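Local coordinates for protein ComZ (Thermus thermophilus, PDB 6QVI) that probably serves as a DNA receptor at the tip of a pilus during natural competence, carrying a beta-solenoid domain on a pseudopilin-like one, at residues G236-R241 / T262-G267. Residues are numbered along the deposited sequence; the frame is centred on the assembly and turned at random.
Sequences GVFVGR and TEAMGG
Val237 and Phe238 pair in parallel with Met265 and Gly266, and the two segments run 24° apart end to end. Val237 N donates to Ala264 O at 2.8 Å. Val239 N donates to Gly266 O at 2.9 Å, and this second bond is much the straighter, 165° at the hydrogen. Between them Gly266 N returns a weak bond to Val237 O, and CA-H...O contacts, such as that of Gly267 CA with Val239 O, line the same seam.

Ala264 O is gripped twice: Val237 N and Thr262 OG1 reach it from opposite faces of its carbonyl plane, the hydroxyl as a donor lying above that plane. Holding OG1 opposite the backbone N turns this oxygen forward along its own chain, toward Ala264 O, and it also meets Val237 CG2 at 3.4 Å; the valine and threonine side chains cross at about a right angle. Phe238 projects from the sheet face opposite the one bearing Val237 and Met265. Its CG lies beside the backbone N (chi1 -47°), which sends the ring back toward Gly236, whose C lies 3.9 Å above the ring plane, displaced toward the rim. The same turn brings CE2 of Phe238 to 3.8 Å from Ala264 CB. Gly267 O lies at the edge of the ring, near its plane. Trimming this ring to an alanine would probably leave Ala264 CB without its aromatic contact and remove what packs on the Gly236 carbonyl carbon.

Strand 212-214 flanks strand 237-239 on the side away from 265-266, bonding to Gly236, Phe238 and Gly240 through Leu212 and Val214, so the contact adds a further parallel rung to the beta-solenoid stack. Beneath the Val237 and Met265 face, Ile246 of strand 246-247 touches both side chains and Val239.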
loop_
_atom_site.group_PDB
_atom_site.type_symbol
_atom_site.label_atom_id
_atom_site.label_comp_id
_atom_site.label_asym_id
_atom_site.label_seq_id
_atom_site.Cartn_x
_atom_site.Cartn_y
_atom_site.Cartn_z
ATOM N N GLY A 236 12.322 -11.160 1.896
ATOM C CA GLY A 236 13.007 -10.389 2.917
ATOM C C GLY A 236 12.353 -10.384 4.294
ATOM O O GLY A 236 11.131 -10.420 4.439
ATOM N N VAL A 237 13.199 -10.345 5.316
ATOM C CA VAL A 237 12.783 -10.297 6.712
ATOM C C VAL A 237 13.662 -9.223 7.350
ATOM O O VAL A 237 14.828 -9.464 7.670
ATOM C CB VAL A 237 12.930 -11.643 7.424
ATOM C CG1 VAL A 237 12.577 -11.502 8.897
ATOM C CG2 VAL A 237 12.104 -12.719 6.729
ATOM N N PHE A 238 13.145 -8.010 7.424
ATOM C CA PHE A 238 13.862 -6.844 7.937
ATOM C C PHE A 238 13.342 -6.428 9.313
ATOM O O PHE A 238 12.334 -5.717 9.419
ATOM C CB PHE A 238 13.736 -5.732 6.908
ATOM C CG PHE A 238 14.020 -6.200 5.524
ATOM C CD1 PHE A 238 13.016 -6.266 4.574
ATOM C CD2 PHE A 238 15.312 -6.635 5.191
ATOM C CE1 PHE A 238 13.301 -6.713 3.291
ATOM C CE2 PHE A 238 15.614 -7.084 3.911
ATOM C CZ PHE A 238 14.611 -7.126 2.955
ATOM N N VAL A 239 14.081 -6.783 10.370
ATOM C CA VAL A 239 13.578 -6.609 11.732
ATOM C C VAL A 239 14.571 -5.834 12.579
ATOM O O VAL A 239 15.715 -6.272 12.746
ATOM C CB VAL A 239 13.274 -7.969 12.397
ATOM C CG1 VAL A 239 13.010 -7.801 13.902
ATOM C CG2 VAL A 239 12.108 -8.639 11.715
ATOM N N GLY A 240 14.108 -4.739 13.183
ATOM C CA GLY A 240 14.844 -4.040 14.235
ATOM C C GLY A 240 16.234 -3.557 13.822
ATOM O O GLY A 240 16.465 -3.083 12.706
ATOM N N ARG A 241 17.178 -3.693 14.750
ATOM C CA ARG A 241 18.519 -3.148 14.645
ATOM C C ARG A 241 19.461 -3.975 13.791
ATOM O O ARG A 241 20.633 -3.611 13.683
ATOM C CB ARG A 241 19.107 -2.968 16.049
ATOM C CG ARG A 241 18.549 -1.715 16.706
ATOM C CD ARG A 241 18.747 -1.657 18.191
ATOM N NE ARG A 241 18.029 -2.750 18.814
ATOM C CZ ARG A 241 18.006 -2.998 20.116
ATOM N NH1 ARG A 241 18.648 -2.206 20.985
ATOM N NH2 ARG A 241 17.335 -4.059 20.537
ATOM N N THR A 262 13.598 -17.172 3.454
ATOM C CA THR A 262 13.729 -15.780 3.089
ATOM C C THR A 262 14.893 -15.634 2.130
ATOM O O THR A 262 15.864 -16.389 2.169
ATOM C CB THR A 262 13.892 -14.851 4.319
ATOM O OG1 THR A 262 13.890 -13.475 3.893
ATOM C CG2 THR A 262 15.183 -15.146 5.114
ATOM N N GLU A 263 14.756 -14.641 1.264
ATOM C CA GLU A 263 15.826 -14.215 0.385
ATOM C C GLU A 263 16.813 -13.342 1.137
ATOM O O GLU A 263 18.024 -13.578 1.101
ATOM C CB GLU A 263 15.224 -13.429 -0.772
ATOM C CG GLU A 263 14.312 -14.238 -1.672
ATOM C CD GLU A 263 13.797 -13.420 -2.850
ATOM O OE1 GLU A 263 13.237 -14.021 -3.795
ATOM O OE2 GLU A 263 13.957 -12.177 -2.829
ATOM N N ALA A 264 16.315 -12.323 1.821
ATOM C CA ALA A 264 17.152 -11.413 2.574
ATOM C C ALA A 264 16.719 -11.405 4.032
ATOM O O ALA A 264 15.540 -11.586 4.351
ATOM C CB ALA A 264 17.073 -9.997 1.995
ATOM N N MET A 265 17.676 -11.134 4.912
ATOM C CA MET A 265 17.403 -11.153 6.343
ATOM C C MET A 265 18.369 -10.202 7.041
ATOM O O MET A 265 19.540 -10.541 7.227
ATOM C CB MET A 265 17.539 -12.560 6.890
ATOM C CG MET A 265 17.493 -12.572 8.381
ATOM S SD MET A 265 17.004 -14.116 9.151
ATOM C CE MET A 265 18.412 -14.278 10.278
ATOM N N GLY A 266 17.897 -8.995 7.361
ATOM C CA GLY A 266 18.651 -8.095 8.215
ATOM C C GLY A 266 17.807 -7.234 9.140
ATOM O O GLY A 266 16.704 -7.628 9.532
ATOM N N GLY A 267 18.218 -5.988 9.353
ATOM C CA GLY A 267 17.458 -5.094 10.195
ATOM C C GLY A 267 16.391 -4.403 9.388
ATOM O O GLY A 267 16.174 -4.702 8.217
#